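Local structure of protein-glutamine gamma-glutamyltransferase (Pagrus major, 1G0D) at residues Arg472-Ile477 with Lys495-Arg500; Asp489-Val494 with Ala537-Met542; Ile412-Ala417 with Pro573-Ala578; Ala502-Thr507 with Ala563-Pro568. The protein catalyses the calcium-dependent cross-linking of proteins, joining peptide-bound glutamine to the side chain of lysine or to other primary amines. All coordinates share one frame; numbering follows the deposited sequence.

All four contacts lie in or against the beta barrel that follows the catalytic core. Interactions 1 and 2 share strand 488-496 and build a three-stranded sheet, with S476 O 2.8 Å from E493 N, a probable hydrogen bond. Interactions 3 and 4 belong to the larger mixed sheet and are neighbours in it: I574 O stands 2.7 Å from L565 N. The sheets face each other through L475, V492 and V494 on one side and L565, A563 and I574 on the other; L475 CD2 reaches L565 CB at 3.3 Å. By similarity S476 and I477 of interaction 1 and A578 of interaction 3 belong to the GTP site, the S476 and A578 side chains lying about 9 Å apart.

Interaction 1: Arg472-Ile477 with Lys495-Arg500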
loop_
_atom_site.group_PDB
_atom_site.type_symbol
_atom_site.label_atom_id
_atom_site.label_comp_id
_atom_site.label_asym_id
_atom_site.label_seq_id
_atom_site.Cartn_x
_atom_site.Cartn_y
_atom_site.Cartn_z
ATOM N N ARG A 472 12.633 38.154 -15.134
ATOM C CA ARG A 472 13.218 37.163 -16.077
ATOM C C ARG A 472 12.116 36.317 -16.684
ATOM O O ARG A 472 10.950 36.438 -16.312
ATOM C CB ARG A 472 14.200 36.254 -15.345
ATOM C CG ARG A 472 13.616 35.543 -14.129
ATOM C CD ARG A 472 14.084 36.193 -12.822
ATOM N NE ARG A 472 13.269 37.351 -12.434
ATOM C CZ ARG A 472 12.024 37.279 -11.950
ATOM N NH1 ARG A 472 11.428 36.101 -11.782
ATOM N NH2 ARG A 472 11.363 38.391 -11.647
ATOM N N LEU A 473 12.485 35.462 -17.628
ATOM C CA LEU A 473 11.500 34.613 -18.260
ATOM C C LEU A 473 10.991 33.540 -17.292
ATOM O O LEU A 473 11.767 32.955 -16.539
ATOM C CB LEU A 473 12.106 33.974 -19.503
ATOM C CG LEU A 473 11.835 34.597 -20.890
ATOM C CD1 LEU A 473 11.226 35.978 -20.779
ATOM C CD2 LEU A 473 13.151 34.668 -21.667
ATOM N N GLN A 474 9.685 33.287 -17.317
ATOM C CA GLN A 474 9.082 32.281 -16.453
ATOM C C GLN A 474 8.088 31.466 -17.250
ATOM O O GLN A 474 7.088 31.982 -17.732
ATOM C CB GLN A 474 8.383 32.941 -15.268
ATOM C CG GLN A 474 9.285 33.869 -14.449
ATOM C CD GLN A 474 10.433 33.135 -13.745
ATOM O OE1 GLN A 474 11.391 33.760 -13.266
ATOM N NE2 GLN A 474 10.341 31.805 -13.680
ATOM N N LEU A 475 8.370 30.178 -17.374
ATOM C CA LEU A 475 7.536 29.266 -18.154
ATOM C C LEU A 475 6.603 28.487 -17.241
ATOM O O LEU A 475 6.993 28.100 -16.155
ATOM C CB LEU A 475 8.451 28.303 -18.934
ATOM C CG LEU A 475 8.048 27.658 -20.268
ATOM C CD1 LEU A 475 7.317 28.617 -21.184
ATOM C CD2 LEU A 475 9.300 27.145 -20.936
ATOM N N SER A 476 5.372 28.259 -17.686
ATOM C CA SER A 476 4.400 27.519 -16.893
ATOM C C SER A 476 3.311 26.944 -17.786
ATOM O O SER A 476 2.981 27.560 -18.785
ATOM C CB SER A 476 3.771 28.446 -15.846
ATOM O OG SER A 476 2.817 29.329 -16.421
ATOM N N ILE A 477 2.776 25.772 -17.438
ATOM C CA ILE A 477 1.713 25.111 -18.209
ATOM C C ILE A 477 0.466 25.086 -17.359
ATOM O O ILE A 477 0.560 24.871 -16.156
ATOM C CB ILE A 477 2.100 23.650 -18.580
ATOM C CG1 ILE A 477 3.331 23.667 -19.477
ATOM C CG2 ILE A 477 0.985 22.965 -19.324
ATOM C CD1 ILE A 477 4.154 22.438 -19.366
ATOM N N LYS A 495 6.273 34.240 -18.856
ATOM C CA LYS A 495 6.149 35.537 -18.201
ATOM C C LYS A 495 7.478 36.211 -18.189
ATOM O O LYS A 495 8.413 35.729 -17.578
ATOM C CB LYS A 495 5.690 35.413 -16.726
ATOM C CG LYS A 495 4.156 35.452 -16.458
ATOM C CD LYS A 495 3.690 34.461 -15.353
ATOM C CE LYS A 495 4.424 33.073 -15.427
ATOM N NZ LYS A 495 3.812 31.999 -16.288
ATOM N N ASN A 496 7.575 37.337 -18.855
ATOM C CA ASN A 496 8.822 38.058 -18.831
ATOM C C ASN A 496 8.726 39.067 -17.694
ATOM O O ASN A 496 8.086 40.090 -17.840
ATOM C CB ASN A 496 9.055 38.780 -20.170
ATOM C CG ASN A 496 10.324 39.604 -20.168
ATOM O OD1 ASN A 496 11.026 39.689 -19.157
ATOM N ND2 ASN A 496 10.629 40.225 -21.298
ATOM N N GLU A 497 9.302 38.788 -16.543
ATOM C CA GLU A 497 9.241 39.811 -15.515
ATOM C C GLU A 497 10.586 40.519 -15.471
ATOM O O GLU A 497 11.219 40.642 -14.420
ATOM C CB GLU A 497 8.903 39.242 -14.138
ATOM C CG GLU A 497 8.126 37.960 -14.145
ATOM C CD GLU A 497 8.953 36.846 -13.544
ATOM O OE1 GLU A 497 8.512 36.225 -12.548
ATOM O OE2 GLU A 497 10.063 36.605 -14.074
ATOM N N GLY A 498 11.009 40.971 -16.643
ATOM C CA GLY A 498 12.263 41.674 -16.777
ATOM C C GLY A 498 11.968 43.044 -17.351
ATOM O O GLY A 498 10.841 43.322 -17.766
ATOM N N GLY A 499 12.987 43.893 -17.401
ATOM C CA GLY A 499 12.799 45.243 -17.898
ATOM C C GLY A 499 12.877 45.454 -19.390
ATOM O O GLY A 499 12.208 46.353 -19.905
ATOM N N ARG A 500 13.682 44.644 -20.074
ATOM C CA ARG A 500 13.861 44.751 -21.519
ATOM C C ARG A 500 13.108 43.629 -22.232
ATOM O O ARG A 500 12.889 42.567 -21.649
ATOM C CB ARG A 500 15.354 44.689 -21.858
ATOM C CG ARG A 500 16.241 45.268 -20.756
ATOM C CD ARG A 500 17.712 45.378 -21.151
ATOM N NE ARG A 500 18.049 46.621 -21.857
ATOM C CZ ARG A 500 18.605 47.690 -21.288
ATOM N NH1 ARG A 500 18.891 47.689 -19.994
ATOM N NH2 ARG A 500 18.899 48.756 -22.025
#
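The open end of a beta hairpin, strands 473-479 and 488-496, is held here by two antiparallel pairs: L473 faces N496 in a non-hydrogen-bonded pair and Q474 faces K495 in a hydrogen-bonded one. K495 N gives Q474 O a bond of 2.7 Å that is close to straight, while the return bond from Q474 N to K495 O is weak. One step further out, E497 N reaches R472 O at 2.9 Å from above the carbonyl plane, so the pairing carries on past the regular strands. On the face of L473 and N496, the leucine methyl CD1 rests against N496 CB at 3.6 Å, and the amide beyond sends ND2 to R500 O and to V532 O. R472 meets E497 across the contact: the carboxylate lies over a face of the guanidinium, a salt bridge by charge alone, with no N-H aimed at the oxygen, and the exact place of E497 OE2 is doubtful. R472 NH1 also donates to Q474 OE1 over 2.8 Å. Further along, K495 bends back over the strand so that its ammonium, which forms a salt bridge with E493, also approaches S476, probably part of the GTP site as in related transglutaminases. The serine OG sits between its backbone N and carbonyl carbon, chi1 76°, and receives a weak bond from K495 NZ at 2.9 Å.

Interaction 2: Asp489-Val494 with Ala537-Met542; sequences DVIVEV and AHKEVM
E493 carries CG anti to its backbone N (chi1 165°), K539 carries CG anti to its carbonyl carbon (chi1 -66°), and both chains then run extended, side by side and pointing the same way. The contact this makes is largely with the lysine's methylenes: E493 OE1 lies 3.0 Å from K539 CE, but 4.2 Å from K539 NZ, beyond a salt bridge. The other carboxylate oxygen, OE2, is taken by K478 and K495. With an alanine in place of E493, these two lysines would probably lose their shared anionic partner, and the stem of K539 its neighbour. On the same face, I491 sets CG2 against K539 CB at 3.8 Å and CG1 against V541 CG2 at 3.9 Å, and the V541 methyl CG1 touches D489 CB. D489 turns its carboxylate to R543. The opposite face, with V490, V492, V494 and M542, packs onto strands 502-513 and 558-566, while strand 473-479 pairs with the other edge of 489-494. Three hydrogen-bonded pairs join the backbones: V490 with M542, V492 with E540 and V494 with H538. The middle pair is almost straight, V492 N to E540 O 2.8 Å and E540 N to V492 O 3.0 Å. Such unbroken antiparallel pairing, with the valines and M542 turned to an opposing sheet and charged and apolar side chains mixed on the other side, suits the barrel that follows the catalytic core in the chain.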
loop_
_atom_site.group_PDB
_atom_site.type_symbol
_atom_site.label_atom_id
_atom_site.label_comp_id
_atom_site.label_asym_id
_atom_site.label_seq_id
_atom_site.Cartn_x
_atom_site.Cartn_y
_atom_site.Cartn_z
ATOM N N ASP A 489 -7.931 22.738 -24.338
ATOM C CA ASP A 489 -6.774 23.572 -24.538
ATOM C C ASP A 489 -5.933 23.531 -23.284
ATOM O O ASP A 489 -6.459 23.340 -22.178
ATOM C CB ASP A 489 -7.171 25.023 -24.788
ATOM C CG ASP A 489 -8.241 25.168 -25.845
ATOM O OD1 ASP A 489 -8.990 26.167 -25.773
ATOM O OD2 ASP A 489 -8.337 24.299 -26.741
ATOM N N VAL A 490 -4.625 23.690 -23.474
ATOM C CA VAL A 490 -3.642 23.743 -22.396
ATOM C C VAL A 490 -2.846 25.007 -22.686
ATOM O O VAL A 490 -2.289 25.140 -23.766
ATOM C CB VAL A 490 -2.627 22.555 -22.462
ATOM C CG1 VAL A 490 -1.529 22.780 -21.465
ATOM C CG2 VAL A 490 -3.324 21.233 -22.190
ATOM N N ILE A 491 -2.784 25.945 -21.754
ATOM C CA ILE A 491 -1.989 27.131 -22.020
ATOM C C ILE A 491 -0.567 26.992 -21.513
ATOM O O ILE A 491 -0.322 26.402 -20.455
ATOM C CB ILE A 491 -2.588 28.376 -21.389
ATOM C CG1 ILE A 491 -3.982 28.570 -21.920
ATOM C CG2 ILE A 491 -1.768 29.587 -21.726
ATOM C CD1 ILE A 491 -4.951 28.005 -20.986
ATOM N N VAL A 492 0.367 27.511 -22.304
ATOM C CA VAL A 492 1.779 27.524 -21.967
ATOM C C VAL A 492 2.054 29.021 -21.891
ATOM O O VAL A 492 2.021 29.706 -22.903
ATOM C CB VAL A 492 2.646 26.879 -23.100
ATOM C CG1 VAL A 492 4.126 27.009 -22.779
ATOM C CG2 VAL A 492 2.298 25.411 -23.234
ATOM N N GLU A 493 2.302 29.540 -20.688
ATOM C CA GLU A 493 2.537 30.950 -20.545
ATOM C C GLU A 493 3.958 31.280 -20.180
ATOM O O GLU A 493 4.524 30.713 -19.262
ATOM C CB GLU A 493 1.587 31.514 -19.505
ATOM C CG GLU A 493 1.976 32.888 -19.008
ATOM C CD GLU A 493 0.973 33.473 -18.029
ATOM O OE1 GLU A 493 0.103 34.258 -18.472
ATOM O OE2 GLU A 493 1.067 33.149 -16.817
ATOM N N VAL A 494 4.535 32.211 -20.929
ATOM C CA VAL A 494 5.895 32.688 -20.716
ATOM C C VAL A 494 5.763 34.062 -20.064
ATOM O O VAL A 494 5.180 34.955 -20.651
ATOM C CB VAL A 494 6.628 32.873 -22.070
ATOM C CG1 VAL A 494 8.040 33.316 -21.803
ATOM C CG2 VAL A 494 6.568 31.586 -22.909
ATOM N N ALA A 537 3.200 39.113 -20.313
ATOM C CA ALA A 537 3.281 37.652 -20.467
ATOM C C ALA A 537 2.601 37.126 -21.720
ATOM O O ALA A 537 1.451 37.469 -21.993
ATOM C CB ALA A 537 2.676 36.946 -19.239
ATOM N N HIS A 538 3.302 36.273 -22.460
ATOM C CA HIS A 538 2.754 35.684 -23.683
ATOM C C HIS A 538 2.110 34.322 -23.412
ATOM O O HIS A 538 2.733 33.432 -22.846
ATOM C CB HIS A 538 3.868 35.534 -24.738
ATOM C CG HIS A 538 3.499 34.668 -25.901
ATOM N ND1 HIS A 538 2.900 35.164 -27.042
ATOM C CD2 HIS A 538 3.639 33.337 -26.104
ATOM C CE1 HIS A 538 2.682 34.177 -27.891
ATOM N NE2 HIS A 538 3.125 33.057 -27.349
ATOM N N LYS A 539 0.862 34.167 -23.827
ATOM C CA LYS A 539 0.154 32.912 -23.638
ATOM C C LYS A 539 -0.128 32.191 -24.953
ATOM O O LYS A 539 -0.809 32.723 -25.826
ATOM C CB LYS A 539 -1.174 33.147 -22.932
ATOM C CG LYS A 539 -1.058 33.633 -21.502
ATOM C CD LYS A 539 -2.377 33.381 -20.773
ATOM C CE LYS A 539 -2.643 34.385 -19.652
ATOM N NZ LYS A 539 -4.055 34.304 -19.143
ATOM N N GLU A 540 0.399 30.977 -25.088
ATOM C CA GLU A 540 0.179 30.163 -26.276
ATOM C C GLU A 540 -0.685 28.992 -25.874
ATOM O O GLU A 540 -0.618 28.512 -24.743
ATOM C CB GLU A 540 1.497 29.639 -26.840
ATOM C CG GLU A 540 2.074 30.497 -27.945
ATOM C CD GLU A 540 1.550 30.119 -29.309
ATOM O OE1 GLU A 540 0.524 30.699 -29.717
ATOM O OE2 GLU A 540 2.161 29.247 -29.967
ATOM N N VAL A 541 -1.512 28.543 -26.802
ATOM C CA VAL A 541 -2.408 27.429 -26.560
ATOM C C VAL A 541 -2.123 26.201 -27.433
ATOM O O VAL A 541 -1.672 26.298 -28.581
ATOM C CB VAL A 541 -3.874 27.870 -26.790
ATOM C CG1 VAL A 541 -4.795 26.679 -26.715
ATOM C CG2 VAL A 541 -4.257 28.913 -25.760
ATOM N N MET A 542 -2.366 25.031 -26.862
ATOM C CA MET A 542 -2.181 23.795 -27.583
ATOM C C MET A 542 -3.477 23.059 -27.411
ATOM O O MET A 542 -3.875 22.771 -26.297
ATOM C CB MET A 542 -1.041 22.999 -26.970
ATOM C CG MET A 542 -0.829 21.613 -27.572
ATOM S SD MET A 542 0.740 20.890 -27.002
ATOM C CE MET A 542 1.360 22.233 -25.915
#

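Interaction 3: Ile412-Ala417 with Pro573-Ala578; sequences ITEDHA and PIMTVA
I412-D415 and P573-T576 run parallel, with T413 bridging to I574 and E414 to M575. T413 N bonds P573 O at 2.8 Å and M575 N bonds T413 O at 2.9 Å, both nearly along the C=O axis. The third rung, D415 N to M575 O, is weak, and that carbonyl also accepts T576 OG1 from above its plane. Beside the backbone ladder, I412 puts CG2, anti to its backbone N, tightly on M575 CB at 3.3 Å, and CG1 near the ring of P573. M575 then bends at its last torsion (chi3 -3°), bringing the methyl CE to 3.5 Å from E414 CG; Y400 also lies against M575. The carboxylate beyond reaches H416: a weak bond runs from H416 ND1 to E414 OE1, 3.4 Å away in the plane of the ring. A serine in place of E414 would probably strip M575 CE of this cover and free the imidazole from one of its holds. V577 O sits over one ring face, 3.5 Å above the centre, though H416 is poorly ordered. This contact fastens strand 409-414, which probably belongs to the core domain as in related transglutaminases, to the barrel strand 573-581. H416 NE2 is hydrogen-bonded to W167 NE1, which can only donate; with ND1 the donor in the weak bond to E414, the imidazole is likely to be neutral, as far as its poor order allows.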
loop_
_atom_site.group_PDB
_atom_site.type_symbol
_atom_site.label_atom_id
_atom_site.label_comp_id
_atom_site.label_asym_id
_atom_site.label_seq_id
_atom_site.Cartn_x
_atom_site.Cartn_y
_atom_site.Cartn_z
ATOM N N ILE A 412 19.662 22.436 -18.942
ATOM C CA ILE A 412 18.310 22.976 -18.938
ATOM C C ILE A 412 17.965 23.419 -17.536
ATOM O O ILE A 412 18.175 22.667 -16.580
ATOM C CB ILE A 412 17.287 21.930 -19.340
ATOM C CG1 ILE A 412 17.488 21.557 -20.813
ATOM C CG2 ILE A 412 15.891 22.461 -19.056
ATOM C CD1 ILE A 412 16.431 20.647 -21.399
ATOM N N THR A 413 17.464 24.646 -17.409
ATOM C CA THR A 413 17.067 25.170 -16.098
ATOM C C THR A 413 15.627 24.749 -15.950
ATOM O O THR A 413 14.814 24.967 -16.850
ATOM C CB THR A 413 17.137 26.716 -16.004
ATOM O OG1 THR A 413 18.410 27.191 -16.470
ATOM C CG2 THR A 413 16.980 27.131 -14.574
ATOM N N GLU A 414 15.298 24.140 -14.825
ATOM C CA GLU A 414 13.942 23.684 -14.686
ATOM C C GLU A 414 13.131 24.200 -13.511
ATOM O O GLU A 414 13.579 24.142 -12.370
ATOM C CB GLU A 414 13.930 22.157 -14.665
ATOM C CG GLU A 414 12.813 21.565 -15.484
ATOM C CD GLU A 414 12.185 20.374 -14.825
ATOM O OE1 GLU A 414 10.929 20.296 -14.818
ATOM O OE2 GLU A 414 12.955 19.528 -14.313
ATOM N N ASP A 415 11.953 24.745 -13.797
ATOM C CA ASP A 415 11.062 25.145 -12.715
ATOM C C ASP A 415 9.862 24.198 -12.760
ATOM O O ASP A 415 9.012 24.285 -13.663
ATOM C CB ASP A 415 10.577 26.594 -12.820
ATOM C CG ASP A 415 9.955 27.099 -11.481
ATOM O OD1 ASP A 415 9.185 26.329 -10.840
ATOM O OD2 ASP A 415 10.239 28.255 -11.067
ATOM N N HIS A 416 9.830 23.303 -11.768
ATOM C CA HIS A 416 8.824 22.251 -11.571
ATOM C C HIS A 416 9.632 21.338 -10.654
ATOM O O HIS A 416 9.138 20.749 -9.703
ATOM C CB HIS A 416 8.513 21.519 -12.892
ATOM C CG HIS A 416 7.749 20.240 -12.718
ATOM N ND1 HIS A 416 8.242 19.013 -13.117
ATOM C CD2 HIS A 416 6.522 19.996 -12.200
ATOM C CE1 HIS A 416 7.354 18.072 -12.849
ATOM N NE2 HIS A 416 6.300 18.643 -12.293
ATOM N N ALA A 417 10.907 21.257 -11.001
ATOM C CA ALA A 417 11.934 20.507 -10.300
ATOM C C ALA A 417 11.523 19.447 -9.281
ATOM O O ALA A 417 10.485 18.802 -9.408
ATOM C CB ALA A 417 12.867 21.500 -9.647
ATOM N N PRO A 573 18.609 27.375 -21.670
ATOM C CA PRO A 573 17.218 27.001 -21.941
ATOM C C PRO A 573 16.382 26.728 -20.670
ATOM O O PRO A 573 16.918 26.272 -19.657
ATOM C CB PRO A 573 17.345 25.772 -22.845
ATOM C CG PRO A 573 18.709 25.212 -22.569
ATOM C CD PRO A 573 19.577 26.360 -22.126
ATOM N N ILE A 574 15.076 27.009 -20.740
ATOM C CA ILE A 574 14.151 26.819 -19.612
ATOM C C ILE A 574 13.114 25.765 -19.928
ATOM O O ILE A 574 12.492 25.808 -20.985
ATOM C CB ILE A 574 13.343 28.102 -19.286
ATOM C CG1 ILE A 574 14.243 29.194 -18.732
ATOM C CG2 ILE A 574 12.311 27.814 -18.230
ATOM C CD1 ILE A 574 13.451 30.399 -18.256
ATOM N N MET A 575 12.882 24.851 -18.990
ATOM C CA MET A 575 11.898 23.791 -19.201
ATOM C C MET A 575 10.861 23.726 -18.079
ATOM O O MET A 575 11.084 24.215 -16.970
ATOM C CB MET A 575 12.598 22.426 -19.320
ATOM C CG MET A 575 11.899 21.412 -20.250
ATOM S SD MET A 575 12.261 19.671 -19.835
ATOM C CE MET A 575 13.462 19.909 -18.453
ATOM N N THR A 576 9.718 23.123 -18.387
ATOM C CA THR A 576 8.643 22.952 -17.432
ATOM C C THR A 576 7.780 21.824 -17.936
ATOM O O THR A 576 7.368 21.813 -19.082
ATOM C CB THR A 576 7.781 24.201 -17.294
ATOM O OG1 THR A 576 8.542 25.240 -16.667
ATOM C CG2 THR A 576 6.605 23.903 -16.419
ATOM N N VAL A 577 7.514 20.849 -17.090
ATOM C CA VAL A 577 6.688 19.749 -17.530
ATOM C C VAL A 577 5.413 19.680 -16.721
ATOM O O VAL A 577 5.383 20.119 -15.594
ATOM C CB VAL A 577 7.454 18.437 -17.416
ATOM C CG1 VAL A 577 6.562 17.268 -17.824
ATOM C CG2 VAL A 577 8.652 18.509 -18.315
ATOM N N ALA A 578 4.353 19.168 -17.325
ATOM C CA ALA A 578 3.078 19.038 -16.649
ATOM C C ALA A 578 2.461 17.726 -17.070
ATOM O O ALA A 578 2.551 17.351 -18.233
ATOM C CB ALA A 578 2.165 20.181 -17.036
#

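Interaction 4: Ala502-Thr507 with Ala563-Pro568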
loop_
_atom_site.group_PDB
_atom_site.type_symbol
_atom_site.label_atom_id
_atom_site.label_comp_id
_atom_site.label_asym_id
_atom_site.label_seq_id
_atom_site.Cartn_x
_atom_site.Cartn_y
_atom_site.Cartn_z
ATOM N N ALA A 502 12.106 40.517 -24.627
ATOM C CA ALA A 502 12.824 39.269 -24.803
ATOM C C ALA A 502 12.252 38.412 -25.875
ATOM O O ALA A 502 11.081 38.067 -25.856
ATOM C CB ALA A 502 12.826 38.516 -23.531
ATOM N N HIS A 503 13.096 38.048 -26.814
ATOM C CA HIS A 503 12.661 37.214 -27.915
ATOM C C HIS A 503 13.248 35.824 -27.699
ATOM O O HIS A 503 14.445 35.682 -27.473
ATOM C CB HIS A 503 13.151 37.816 -29.248
ATOM C CG HIS A 503 13.602 39.252 -29.155
ATOM N ND1 HIS A 503 12.726 40.316 -29.235
ATOM C CD2 HIS A 503 14.838 39.797 -29.038
ATOM C CE1 HIS A 503 13.401 41.449 -29.174
ATOM N NE2 HIS A 503 14.686 41.162 -29.054
ATOM N N ALA A 504 12.415 34.794 -27.754
ATOM C CA ALA A 504 12.910 33.442 -27.537
ATOM C C ALA A 504 12.177 32.403 -28.393
ATOM O O ALA A 504 11.207 32.708 -29.095
ATOM C CB ALA A 504 12.821 33.087 -26.041
ATOM N N GLN A 505 12.673 31.176 -28.361
ATOM C CA GLN A 505 12.076 30.114 -29.145
ATOM C C GLN A 505 11.330 29.219 -28.198
ATOM O O GLN A 505 11.912 28.675 -27.263
ATOM C CB GLN A 505 13.164 29.314 -29.857
ATOM C CG GLN A 505 12.697 28.569 -31.105
ATOM C CD GLN A 505 12.491 29.491 -32.286
ATOM O OE1 GLN A 505 13.243 30.458 -32.474
ATOM N NE2 GLN A 505 11.467 29.204 -33.092
ATOM N N LEU A 506 10.051 29.036 -28.469
ATOM C CA LEU A 506 9.198 28.251 -27.614
ATOM C C LEU A 506 8.758 26.922 -28.215
ATOM O O LEU A 506 7.874 26.873 -29.068
ATOM C CB LEU A 506 7.979 29.108 -27.283
ATOM C CG LEU A 506 7.001 28.892 -26.129
ATOM C CD1 LEU A 506 5.635 28.536 -26.693
ATOM C CD2 LEU A 506 7.500 27.843 -25.188
ATOM N N THR A 507 9.355 25.835 -27.753
ATOM C CA THR A 507 8.976 24.507 -28.224
ATOM C C THR A 507 7.989 23.828 -27.263
ATOM O O THR A 507 8.226 23.787 -26.061
ATOM C CB THR A 507 10.199 23.605 -28.322
ATOM O OG1 THR A 507 11.230 24.267 -29.069
ATOM C CG2 THR A 507 9.821 22.280 -28.967
ATOM N N ALA A 563 7.451 22.107 -22.151
ATOM C CA ALA A 563 7.653 23.339 -22.879
ATOM C C ALA A 563 9.097 23.709 -22.670
ATOM O O ALA A 563 9.624 23.569 -21.568
ATOM C CB ALA A 563 6.734 24.434 -22.355
ATOM N N LEU A 564 9.748 24.132 -23.744
ATOM C CA LEU A 564 11.153 24.533 -23.690
ATOM C C LEU A 564 11.134 25.982 -24.114
ATOM O O LEU A 564 10.395 26.358 -25.018
ATOM C CB LEU A 564 11.969 23.727 -24.698
ATOM C CG LEU A 564 13.395 23.284 -24.413
ATOM C CD1 LEU A 564 14.330 24.137 -25.209
ATOM C CD2 LEU A 564 13.703 23.334 -22.936
ATOM N N LEU A 565 11.925 26.812 -23.468
ATOM C CA LEU A 565 11.953 28.215 -23.834
ATOM C C LEU A 565 13.408 28.515 -23.994
ATOM O O LEU A 565 14.076 28.724 -22.996
ATOM C CB LEU A 565 11.403 29.066 -22.697
ATOM C CG LEU A 565 10.582 30.339 -22.894
ATOM C CD1 LEU A 565 11.398 31.529 -22.461
ATOM C CD2 LEU A 565 10.152 30.470 -24.318
ATOM N N ASP A 566 13.940 28.497 -25.207
ATOM C CA ASP A 566 15.338 28.827 -25.275
ATOM C C ASP A 566 15.458 30.312 -25.107
ATOM O O ASP A 566 15.194 31.118 -26.010
ATOM C CB ASP A 566 16.007 28.370 -26.545
ATOM C CG ASP A 566 17.404 27.859 -26.270
ATOM O OD1 ASP A 566 17.778 26.798 -26.833
ATOM O OD2 ASP A 566 18.112 28.524 -25.466
ATOM N N ALA A 567 15.830 30.640 -23.877
ATOM C CA ALA A 567 15.992 31.993 -23.419
ATOM C C ALA A 567 17.215 32.675 -24.003
ATOM O O ALA A 567 18.350 32.222 -23.818
ATOM C CB ALA A 567 16.066 32.008 -21.874
ATOM N N PRO A 568 16.987 33.777 -24.729
ATOM C CA PRO A 568 17.980 34.638 -25.396
ATOM C C PRO A 568 19.127 35.152 -24.481
ATOM O O PRO A 568 18.853 35.555 -23.318
ATOM C CB PRO A 568 17.133 35.797 -25.938
ATOM C CG PRO A 568 15.812 35.712 -25.160
ATOM C CD PRO A 568 15.611 34.245 -24.979
#
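Backbone bonds come first in the meeting of A502-T507 with A563-P568, an antiparallel ladder with two hydrogen-bonded pairs. T507 is gripped doubly by L564: L564 N reaches T507 O at 2.8 Å and T507 N reaches L564 O at 3.0 Å. In the pair Q505 and D566, the bond from D566 N to Q505 O is 2.9 Å, while the reverse one is long and weak, so the ladder slackens toward A567. Apolar contacts fill in between. L506 has CG anti to the backbone N (chi1 -162°), and its CD2 lies over the neighbouring strand, 3.8 Å from L565 CD2 and 3.3 Å from L564 O. On the same face A504 CB packs on L565 CD2 at 4.1 Å, and on the other T507 CB meets L564 CB. The polar ends find partners outside the two segments: D566 forms a salt bridge with R410, T507 OG1 is hydrogen-bonded to T527, and H503 to T531. Around the ladder, strand 525-532 pairs with the far side of 502-513 and strand 573-581 with that of 558-566, while strands 473-479 and 488-496 cover the face of A563 and L565 through L475, V492 and V494.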